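TRNA-5-methyluridine(54) 2-sulfurtransferase (Pyrococcus horikoshii, PDB 3VRH) catalyses the ATP-dependent 2-thiolation of 5-methyluridine at position 54 of tRNA, a modification that stabilises tRNAs in thermophiles. Local coordinates at residues S87-S90 and E91-K95; G132-K135 and R136-N140; H170-T173 and E174-A177; A285-F289 and W290-K294. All blocks are in the same frame, centred on the assembly; numbering follows the deposited sequence.

Interaction 1 (S87-S90 and E91-K95); sequences SEKS and EEYAK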
loop_
_atom_site.group_PDB
_atom_site.type_symbol
_atom_site.label_atom_id
_atom_site.label_comp_id
_atom_site.label_asym_id
_atom_site.label_seq_id
_atom_site.Cartn_x
_atom_site.Cartn_y
_atom_site.Cartn_z
ATOM N N SER A 87 -27.371 16.366 -13.053
ATOM C CA SER A 87 -27.814 16.436 -11.671
ATOM C C SER A 87 -29.328 16.179 -11.519
ATOM O O SER A 87 -29.782 15.656 -10.494
ATOM C CB SER A 87 -27.390 17.773 -11.066
ATOM O OG SER A 87 -25.989 17.772 -10.811
ATOM N N GLU A 88 -30.094 16.515 -12.552
ATOM C CA GLU A 88 -31.543 16.336 -12.511
ATOM C C GLU A 88 -31.871 14.846 -12.381
ATOM O O GLU A 88 -32.671 14.454 -11.541
ATOM C CB GLU A 88 -32.213 16.932 -13.759
ATOM C CG GLU A 88 -31.880 18.418 -14.055
ATOM C CD GLU A 88 -30.714 18.618 -15.055
ATOM O OE1 GLU A 88 -29.785 17.799 -15.074
ATOM O OE2 GLU A 88 -30.727 19.608 -15.829
ATOM N N LYS A 89 -31.222 14.011 -13.192
ATOM C CA LYS A 89 -31.457 12.569 -13.103
ATOM C C LYS A 89 -30.979 12.028 -11.755
ATOM O O LYS A 89 -31.648 11.186 -11.153
ATOM C CB LYS A 89 -30.822 11.788 -14.273
ATOM C CG LYS A 89 -31.143 10.286 -14.229
ATOM C CD LYS A 89 -30.429 9.440 -15.309
ATOM C CE LYS A 89 -31.035 9.648 -16.701
ATOM N NZ LYS A 89 -32.524 9.492 -16.675
ATOM N N SER A 90 -29.843 12.530 -11.268
ATOM C CA SER A 90 -29.308 12.101 -9.962
ATOM C C SER A 90 -30.258 12.419 -8.803
ATOM O O SER A 90 -30.497 11.584 -7.925
ATOM C CB SER A 90 -27.932 12.726 -9.691
ATOM O OG SER A 90 -26.946 12.272 -10.634
ATOM N N GLU A 91 -30.764 13.643 -8.778
ATOM C CA GLU A 91 -31.733 14.017 -7.767
ATOM C C GLU A 91 -32.972 13.128 -7.851
ATOM O O GLU A 91 -33.521 12.742 -6.827
ATOM C CB GLU A 91 -32.134 15.481 -7.925
ATOM C CG GLU A 91 -33.084 15.963 -6.849
ATOM C CD GLU A 91 -33.351 17.455 -6.913
ATOM O OE1 GLU A 91 -32.384 18.247 -6.819
ATOM O OE2 GLU A 91 -34.529 17.827 -7.052
ATOM N N GLU A 92 -33.400 12.796 -9.071
ATOM C CA GLU A 92 -34.580 11.961 -9.238
ATOM C C GLU A 92 -34.365 10.573 -8.656
ATOM O O GLU A 92 -35.278 10.019 -8.047
ATOM C CB GLU A 92 -35.024 11.871 -10.708
ATOM C CG GLU A 92 -35.632 13.156 -11.272
ATOM C CD GLU A 92 -36.741 13.734 -10.389
ATOM O OE1 GLU A 92 -37.667 12.970 -10.006
ATOM O OE2 GLU A 92 -36.682 14.951 -10.069
ATOM N N TYR A 93 -33.160 10.022 -8.837
ATOM C CA TYR A 93 -32.801 8.722 -8.259
ATOM C C TYR A 93 -32.819 8.772 -6.715
ATOM O O TYR A 93 -33.324 7.870 -6.049
ATOM C CB TYR A 93 -31.441 8.233 -8.806
ATOM C CG TYR A 93 -31.614 7.461 -10.096
ATOM C CD1 TYR A 93 -31.703 8.116 -11.307
ATOM C CD2 TYR A 93 -31.749 6.080 -10.092
ATOM C CE1 TYR A 93 -31.910 7.418 -12.487
ATOM C CE2 TYR A 93 -31.947 5.375 -11.266
ATOM C CZ TYR A 93 -32.028 6.048 -12.465
ATOM O OH TYR A 93 -32.238 5.362 -13.648
ATOM N N ALA A 94 -32.273 9.842 -6.157
ATOM C CA ALA A 94 -32.283 10.014 -4.716
ATOM C C ALA A 94 -33.729 10.121 -4.192
ATOM O O ALA A 94 -34.080 9.470 -3.208
ATOM C CB ALA A 94 -31.462 11.235 -4.321
ATOM N N LYS A 95 -34.567 10.914 -4.863
ATOM C CA LYS A 95 -35.983 11.029 -4.464
ATOM C C LYS A 95 -36.721 9.695 -4.473
ATOM O O LYS A 95 -37.376 9.325 -3.496
ATOM C CB LYS A 95 -36.712 12.067 -5.314
ATOM C CG LYS A 95 -36.384 13.488 -4.875
ATOM C CD LYS A 95 -36.505 14.503 -5.999
ATOM C CE LYS A 95 -37.891 14.552 -6.591
ATOM N NZ LYS A 95 -37.922 15.571 -7.678
HETATM O O HOH W 1 -33.073 6.609 -16.089
#

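Interaction 2 (G132-K135 and R136-N140); sequences GLTK and RYIMN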
loop_
_atom_site.group_PDB
_atom_site.type_symbol
_atom_site.label_atom_id
_atom_site.label_comp_id
_atom_site.label_asym_id
_atom_site.label_seq_id
_atom_site.Cartn_x
_atom_site.Cartn_y
_atom_site.Cartn_z
ATOM N N GLY A 132 -15.844 17.759 -3.511
ATOM C CA GLY A 132 -15.655 17.065 -2.244
ATOM C C GLY A 132 -15.644 18.004 -1.045
ATOM O O GLY A 132 -16.335 17.747 -0.042
ATOM N N LEU A 133 -14.862 19.084 -1.149
ATOM C CA LEU A 133 -14.832 20.141 -0.136
ATOM C C LEU A 133 -16.250 20.664 0.129
ATOM O O LEU A 133 -16.725 20.682 1.267
ATOM C CB LEU A 133 -13.938 21.302 -0.604
ATOM C CG LEU A 133 -14.006 22.674 0.105
ATOM C CD1 LEU A 133 -13.479 22.608 1.546
ATOM C CD2 LEU A 133 -13.298 23.804 -0.689
ATOM N N THR A 134 -16.906 21.096 -0.937
ATOM C CA THR A 134 -18.230 21.696 -0.855
ATOM C C THR A 134 -19.237 20.735 -0.253
ATOM O O THR A 134 -20.054 21.125 0.590
ATOM C CB THR A 134 -18.731 22.076 -2.258
ATOM O OG1 THR A 134 -17.763 22.916 -2.886
ATOM C CG2 THR A 134 -20.082 22.820 -2.184
ATOM N N LYS A 135 -19.197 19.479 -0.688
ATOM C CA LYS A 135 -20.195 18.530 -0.226
ATOM C C LYS A 135 -20.030 18.202 1.270
ATOM O O LYS A 135 -21.016 18.132 2.016
ATOM C CB LYS A 135 -20.173 17.256 -1.081
ATOM C CG LYS A 135 -21.258 16.251 -0.684
ATOM C CD LYS A 135 -21.121 14.899 -1.434
ATOM C CE LYS A 135 -22.242 13.924 -1.020
ATOM N NZ LYS A 135 -22.181 12.587 -1.688
ATOM N N ARG A 136 -18.788 18.007 1.702
ATOM C CA ARG A 136 -18.508 17.647 3.091
ATOM C C ARG A 136 -18.928 18.789 4.007
ATOM O O ARG A 136 -19.449 18.564 5.089
ATOM C CB ARG A 136 -17.015 17.303 3.308
ATOM C CG ARG A 136 -16.683 15.795 3.117
ATOM C CD ARG A 136 -15.207 15.420 3.397
ATOM N NE ARG A 136 -14.274 16.148 2.530
ATOM C CZ ARG A 136 -13.971 15.794 1.280
ATOM N NH1 ARG A 136 -14.529 14.719 0.736
ATOM N NH2 ARG A 136 -13.121 16.518 0.565
ATOM N N TYR A 137 -18.697 20.012 3.554
ATOM C CA TYR A 137 -19.020 21.182 4.349
ATOM C C TYR A 137 -20.526 21.290 4.528
ATOM O O TYR A 137 -21.018 21.510 5.639
ATOM C CB TYR A 137 -18.498 22.460 3.689
ATOM C CG TYR A 137 -18.919 23.725 4.432
ATOM C CD1 TYR A 137 -20.078 24.403 4.087
ATOM C CD2 TYR A 137 -18.149 24.239 5.475
ATOM C CE1 TYR A 137 -20.470 25.547 4.761
ATOM C CE2 TYR A 137 -18.524 25.387 6.141
ATOM C CZ TYR A 137 -19.698 26.035 5.779
ATOM O OH TYR A 137 -20.092 27.177 6.435
ATOM N N ILE A 138 -21.246 21.148 3.422
ATOM C CA ILE A 138 -22.701 21.290 3.445
ATOM C C ILE A 138 -23.345 20.199 4.289
ATOM O O ILE A 138 -24.282 20.468 5.032
ATOM C CB ILE A 138 -23.298 21.286 2.028
ATOM C CG1 ILE A 138 -22.857 22.535 1.265
ATOM C CG2 ILE A 138 -24.831 21.214 2.086
ATOM C CD1 ILE A 138 -23.379 22.612 -0.175
ATOM N N MET A 139 -22.833 18.970 4.174
ATOM C CA MET A 139 -23.361 17.853 4.951
ATOM C C MET A 139 -23.240 18.182 6.426
ATOM O O MET A 139 -24.180 17.993 7.193
ATOM C CB MET A 139 -22.589 16.551 4.696
ATOM C CG MET A 139 -22.866 15.859 3.377
ATOM S SD MET A 139 -21.565 14.633 3.103
ATOM C CE MET A 139 -21.738 13.661 4.587
ATOM N N ASN A 140 -22.066 18.664 6.813
ATOM C CA ASN A 140 -21.825 18.944 8.209
ATOM C C ASN A 140 -22.607 20.147 8.720
ATOM O O ASN A 140 -23.198 20.073 9.774
ATOM C CB ASN A 140 -20.333 19.098 8.504
ATOM C CG ASN A 140 -20.068 19.361 9.977
ATOM O OD1 ASN A 140 -20.198 18.476 10.817
ATOM N ND2 ASN A 140 -19.704 20.581 10.288
#

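Interaction 3 (H170-T173 and E174-A177); sequences HWNT and EYLA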
loop_
_atom_site.group_PDB
_atom_site.type_symbol
_atom_site.label_atom_id
_atom_site.label_comp_id
_atom_site.label_asym_id
_atom_site.label_seq_id
_atom_site.Cartn_x
_atom_site.Cartn_y
_atom_site.Cartn_z
ATOM N N HIS A 170 0.577 7.643 -1.854
ATOM C CA HIS A 170 0.886 9.072 -1.843
ATOM C C HIS A 170 1.494 9.538 -0.543
ATOM O O HIS A 170 1.846 10.710 -0.421
ATOM C CB HIS A 170 -0.369 9.913 -2.070
ATOM C CG HIS A 170 -0.908 9.841 -3.460
ATOM N ND1 HIS A 170 -2.138 9.293 -3.755
ATOM C CD2 HIS A 170 -0.387 10.254 -4.640
ATOM C CE1 HIS A 170 -2.353 9.370 -5.056
ATOM N NE2 HIS A 170 -1.306 9.948 -5.616
ATOM N N TRP A 171 1.588 8.630 0.430
ATOM C CA TRP A 171 1.971 8.979 1.797
ATOM C C TRP A 171 1.220 10.203 2.364
ATOM O O TRP A 171 1.820 11.131 2.903
ATOM C CB TRP A 171 3.499 9.072 1.929
ATOM C CG TRP A 171 4.097 7.700 1.764
ATOM C CD1 TRP A 171 4.637 7.154 0.626
ATOM C CD2 TRP A 171 4.117 6.668 2.753
ATOM N NE1 TRP A 171 5.015 5.844 0.860
ATOM C CE2 TRP A 171 4.715 5.529 2.162
ATOM C CE3 TRP A 171 3.687 6.596 4.085
ATOM C CZ2 TRP A 171 4.900 4.342 2.863
ATOM C CZ3 TRP A 171 3.862 5.413 4.776
ATOM C CH2 TRP A 171 4.471 4.302 4.165
ATOM N N ASN A 172 -0.102 10.191 2.210
ATOM C CA ASN A 172 -0.968 11.179 2.846
ATOM C C ASN A 172 -1.207 10.780 4.291
ATOM O O ASN A 172 -2.269 10.248 4.626
ATOM C CB ASN A 172 -2.328 11.228 2.159
ATOM C CG ASN A 172 -2.265 11.795 0.776
ATOM O OD1 ASN A 172 -1.482 12.701 0.500
ATOM N ND2 ASN A 172 -3.097 11.264 -0.117
ATOM N N THR A 173 -0.227 11.033 5.145
ATOM C CA THR A 173 -0.271 10.532 6.503
ATOM C C THR A 173 -1.331 11.251 7.326
ATOM O O THR A 173 -1.851 10.688 8.297
ATOM C CB THR A 173 1.097 10.642 7.173
ATOM O OG1 THR A 173 1.567 11.987 7.058
ATOM C CG2 THR A 173 2.085 9.713 6.470
ATOM N N GLU A 174 -1.661 12.481 6.930
ATOM C CA GLU A 174 -2.729 13.217 7.603
ATOM C C GLU A 174 -4.066 12.527 7.408
ATOM O O GLU A 174 -4.750 12.204 8.377
ATOM C CB GLU A 174 -2.784 14.672 7.132
ATOM C CG GLU A 174 -1.832 15.571 7.916
ATOM C CD GLU A 174 -2.144 17.051 7.774
ATOM O OE1 GLU A 174 -3.173 17.392 7.139
ATOM O OE2 GLU A 174 -1.353 17.871 8.303
ATOM N N TYR A 175 -4.422 12.281 6.155
ATOM C CA TYR A 175 -5.595 11.475 5.852
ATOM C C TYR A 175 -5.574 10.131 6.580
ATOM O O TYR A 175 -6.599 9.677 7.070
ATOM C CB TYR A 175 -5.693 11.227 4.354
ATOM C CG TYR A 175 -6.264 12.385 3.583
ATOM C CD1 TYR A 175 -6.830 13.472 4.236
ATOM C CD2 TYR A 175 -6.259 12.382 2.189
ATOM C CE1 TYR A 175 -7.361 14.530 3.525
ATOM C CE2 TYR A 175 -6.783 13.437 1.469
ATOM C CZ TYR A 175 -7.332 14.506 2.141
ATOM O OH TYR A 175 -7.853 15.552 1.419
ATOM N N LEU A 176 -4.400 9.512 6.652
ATOM C CA LEU A 176 -4.250 8.182 7.243
ATOM C C LEU A 176 -4.542 8.162 8.740
ATOM O O LEU A 176 -4.853 7.106 9.309
ATOM C CB LEU A 176 -2.838 7.622 6.996
ATOM C CG LEU A 176 -2.504 7.206 5.560
ATOM C CD1 LEU A 176 -1.029 6.854 5.447
ATOM C CD2 LEU A 176 -3.382 6.050 5.120
ATOM N N ALA A 177 -4.414 9.316 9.387
ATOM C CA ALA A 177 -4.690 9.384 10.814
ATOM C C ALA A 177 -6.195 9.361 11.055
ATOM O O ALA A 177 -6.657 8.981 12.128
ATOM C CB ALA A 177 -4.064 10.625 11.421
#

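Interaction 4 (A285-F289 and W290-K294); sequences AFCKF and WGLKK. With ZN (zinc ion), chain C.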
loop_
_atom_site.group_PDB
_atom_site.type_symbol
_atom_site.label_atom_id
_atom_site.label_comp_id
_atom_site.label_asym_id
_atom_site.label_seq_id
_atom_site.Cartn_x
_atom_site.Cartn_y
_atom_site.Cartn_z
ATOM N N ALA A 285 -11.909 27.073 4.664
ATOM C CA ALA A 285 -11.626 26.655 3.292
ATOM C C ALA A 285 -12.828 26.887 2.379
ATOM O O ALA A 285 -12.706 27.536 1.335
ATOM C CB ALA A 285 -11.206 25.187 3.260
ATOM N N PHE A 286 -13.978 26.359 2.790
ATOM C CA PHE A 286 -15.223 26.531 2.043
ATOM C C PHE A 286 -15.460 28.001 1.755
ATOM O O PHE A 286 -15.585 28.393 0.600
ATOM C CB PHE A 286 -16.389 25.961 2.841
ATOM C CG PHE A 286 -17.720 26.029 2.128
ATOM C CD1 PHE A 286 -18.105 25.018 1.252
ATOM C CD2 PHE A 286 -18.589 27.085 2.352
ATOM C CE1 PHE A 286 -19.321 25.056 0.614
ATOM C CE2 PHE A 286 -19.819 27.134 1.709
ATOM C CZ PHE A 286 -20.186 26.120 0.837
ATOM N N CYS A 287 -15.483 28.813 2.812
ATOM C CA CYS A 287 -15.737 30.247 2.691
ATOM C C CYS A 287 -14.736 30.987 1.821
ATOM O O CYS A 287 -15.112 31.877 1.054
ATOM C CB CYS A 287 -15.779 30.895 4.067
ATOM S SG CYS A 287 -17.361 30.696 4.844
ATOM N N LYS A 288 -13.458 30.642 1.951
ATOM C CA LYS A 288 -12.450 31.282 1.107
ATOM C C LYS A 288 -12.633 30.891 -0.358
ATOM O O LYS A 288 -12.601 31.745 -1.245
ATOM C CB LYS A 288 -11.020 30.980 1.589
ATOM C CG LYS A 288 -10.670 31.654 2.911
ATOM C CD LYS A 288 -9.260 31.321 3.395
ATOM C CE LYS A 288 -8.223 32.231 2.742
ATOM N NZ LYS A 288 -6.832 31.890 3.166
ATOM N N PHE A 289 -12.836 29.602 -0.613
ATOM C CA PHE A 289 -13.003 29.143 -1.990
ATOM C C PHE A 289 -14.201 29.808 -2.653
ATOM O O PHE A 289 -14.106 30.305 -3.770
ATOM C CB PHE A 289 -13.137 27.615 -2.067
ATOM C CG PHE A 289 -13.443 27.120 -3.450
ATOM C CD1 PHE A 289 -12.421 26.915 -4.365
ATOM C CD2 PHE A 289 -14.758 26.890 -3.851
ATOM C CE1 PHE A 289 -12.692 26.475 -5.651
ATOM C CE2 PHE A 289 -15.044 26.448 -5.135
ATOM C CZ PHE A 289 -14.000 26.236 -6.040
ATOM N N TRP A 290 -15.333 29.811 -1.956
ATOM C CA TRP A 290 -16.570 30.330 -2.526
ATOM C C TRP A 290 -16.648 31.863 -2.442
ATOM O O TRP A 290 -17.545 32.489 -3.030
ATOM C CB TRP A 290 -17.802 29.626 -1.896
ATOM C CG TRP A 290 -17.965 28.236 -2.437
ATOM C CD1 TRP A 290 -17.682 27.062 -1.802
ATOM C CD2 TRP A 290 -18.367 27.882 -3.770
ATOM N NE1 TRP A 290 -17.911 25.998 -2.648
ATOM C CE2 TRP A 290 -18.335 26.477 -3.858
ATOM C CE3 TRP A 290 -18.758 28.618 -4.891
ATOM C CZ2 TRP A 290 -18.679 25.797 -5.021
ATOM C CZ3 TRP A 290 -19.102 27.944 -6.047
ATOM C CH2 TRP A 290 -19.058 26.547 -6.104
ATOM N N GLY A 291 -15.687 32.459 -1.735
ATOM C CA GLY A 291 -15.631 33.903 -1.593
ATOM C C GLY A 291 -16.871 34.424 -0.892
ATOM O O GLY A 291 -17.529 35.357 -1.353
ATOM N N LEU A 292 -17.188 33.794 0.233
ATOM C CA LEU A 292 -18.415 34.068 0.953
ATOM C C LEU A 292 -18.156 35.066 2.051
ATOM O O LEU A 292 -17.189 34.939 2.811
ATOM C CB LEU A 292 -18.975 32.782 1.554
ATOM C CG LEU A 292 -19.490 31.782 0.524
ATOM C CD1 LEU A 292 -19.948 30.534 1.226
ATOM C CD2 LEU A 292 -20.618 32.378 -0.295
ATOM N N LYS A 293 -19.035 36.056 2.133
ATOM C CA LYS A 293 -18.941 37.071 3.166
ATOM C C LYS A 293 -19.999 36.814 4.231
ATOM O O LYS A 293 -19.988 37.438 5.301
ATOM C CB LYS A 293 -19.112 38.472 2.561
ATOM C CG LYS A 293 -18.148 38.801 1.416
ATOM C CD LYS A 293 -16.713 39.000 1.895
ATOM C CE LYS A 293 -15.829 39.537 0.767
ATOM N NZ LYS A 293 -14.573 40.190 1.255
ATOM N N LYS A 294 -20.913 35.891 3.942
ATOM C CA LYS A 294 -22.028 35.632 4.852
ATOM C C LYS A 294 -22.275 34.146 5.098
ATOM O O LYS A 294 -21.977 33.308 4.243
ATOM C CB LYS A 294 -23.297 36.329 4.354
ATOM C CG LYS A 294 -23.225 37.848 4.491
ATOM C CD LYS A 294 -24.373 38.548 3.796
ATOM C CE LYS A 294 -24.140 40.057 3.774
ATOM N NZ LYS A 294 -25.135 40.784 2.930
HETATM ZN ZN ZN C . -16.608 29.521 6.854
#

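Interaction 1 (S87-S90 and E91-K95)
Y93 lies alongside K89, one helical turn further on, both side chains pointing the same way. Taken outward from the backbone, its CB rests 3.6 Å from the carbonyl oxygen of S90. CG still passes near K89 O, and CD1 brings the ring edge to that same oxygen, at 3.1 Å and in the plane of the ring. This acceptor is already engaged, since it takes the helical bond from Y93 N over 3.0 Å. Beyond it the aliphatic part of the lysine takes over: CE1 packs against K89 CG at 3.4 Å, with CD a little further off. With CG anti to the backbone N (chi1 -176°), the lysine runs straight as far as CD, then bends at its last two torsions. A single water thereby joins the two tips, 3.0 Å from K89 NZ, whose proton it accepts, and 2.9 Å from Y93 OH.

The pair exemplifies i to i+4 packing on the helix of a beta-alpha-beta unit, where 87-101 crosses from strand 73-80 to strand 105-109 in the PP-loop domain. On the side turned to those strands E91 extends fully, its carboxylate bridging N80 and R109. S87 OG receives the backbone NH of I83, just ahead of the helix. E91 N, in turn, bonds to S87 O almost straight (171°). One residue along, E92 OE2 holds K95 NZ in a salt bridge of 2.8 Å.

Interaction 2 (G132-K135 and R136-N140)
In R136, a chi1 of -91° followed by a bend at chi3 (-59°) folds the side chain back along the helix and lays its guanidinium flat on the backbone of G132. The glycine oxygen sits over the centre of one face of the group, 3.3 Å from R136 CZ, while NH2 comes equally close to G132 C. This is contact through a face, with the N-H bonds poorly aimed at the oxygen; G132 O instead accepts the helical bond from R136 N at 3.0 Å. The absence of a side chain on G132 matters, because a CB would press tightly against NH2.

These residues belong to helix 127-145 of the PP-loop domain, whose first turns carry C128 and C131, two of the three cysteines that bind the [4Fe-4S] cluster. On another side of the helix K135, an ATP-binding residue that packs on I79 of strand 73-80, runs fully extended to a salt bridge between NZ and E219. M139 crosses its base at a slant, SD lying 4.1 Å from K135 CG.

T134 and I138 point the same way, methyl beside methyl, with T134 CG2 3.9 Å from I138 CD1. The isoleucine's CG1 also packs against T134 O at 3.2 Å. Y137 turns elsewhere, stacking its ring on F286 beside the second zinc site.

Interaction 3 (H170-T173 and E174-A177)
N172 and L176 are joined first by a backbone bond: L176 N reaches N172 O over 3.0 Å, lying in the carbonyl plane. The next bond is poorer, A177 N meeting T173 O at 3.1 Å with a bent, weak geometry, and the same NH also reaches back to E174 O. N172 itself centres an inverse gamma turn, closed by a weak bond from T173 N to W171 O.

In van der Waals packing, L176 CG rests on the N172 carbonyl, 3.2 Å from N172 O, and the apolar pair T173 CG2 and L176 CD1 lies 4.3 Å apart. A chi1 of -71°, placing CG beside the backbone N, turns the leucine back over the turn. Helix 157-169 ends in a Schellman motif at W171, and after the turn at N172 the chain enters the short, weakly bonded helix 173-177. Replacing L176 with alanine would probably open a gap where the isobutyl group now fills the angle between this turn, L164 and I168 of helix 157-169, and F260.

Polar and aromatic groups meet where N172 and Y175 run side by side, their amide and ring planes 72° apart, and N172 ND2 approaches Y175 CD2 at 4.1 Å while bonding to N167. W171 faces the second subunit, its ring meeting F249 of that chain.

Interaction 4 (A285-F289 and W290-K294)
Helix 285-290 ends in a Schellman motif, in which L292 N bonds to C287 O at 2.9 Å, G291 N reaches K288 O in a weak bond and G291 takes the positive phi that such an ending favours, while W290 N bonds to F286 O, nearly along the C=O axis.

Three aromatic side chains gather on one side of this ending. F289 stands edge-to-face on the indole, its plane turned 86° from that of the five-membered ring, and F289 CE2 comes to 3.5 Å from W290 CE2. F286 approaches at a slant instead, with planes 49° apart; W290 CD1 lies over the rim of one phenyl face, 3.5 Å from F286 CE1. With CG anti to the carbonyl carbon (chi1 -75°), the indole is placed between the two phenylalanines. L292 comes in obliquely, its CD1 3.4 Å from F286 CE2.

The same helical turn supplies a ligand to a four-cysteine zinc site. C287 SG binds the zinc at 2.4 Å, and C272, C275 and C284 complete the site. The aromatic cluster thus packs the zinc-binding segment onto helix 127-145 and onto L114, with W290 NE1 bonded to T134 OG1. A leucine in place of W290 would probably leave that threonine hydroxyl without its indole partner and take from F289 the flat face on which its edge rests. F289 also meets the ring of Y130.

Along the chain the four contacts follow in series, none nesting in or crossing another, and each closes one or two turns of backbone without enclosing a long loop. Interaction 1 lies on the crossover helix between strands 73-80 and 105-109; interaction 2 lies on helix 127-145, its centre about 18 Å from that of interaction 1. Strand 73-80 borders both helices. Interaction 3, in the turn after helix 157-169 and on the short helix 173-177, stands on the opposite side of the chain's centre from interaction 1 and borders the second subunit. Interaction 4, late in the sequence, returns to touch interaction 2, so that the C-terminal zinc-binding segment is tied to the PP-loop domain through its cluster-bearing helix.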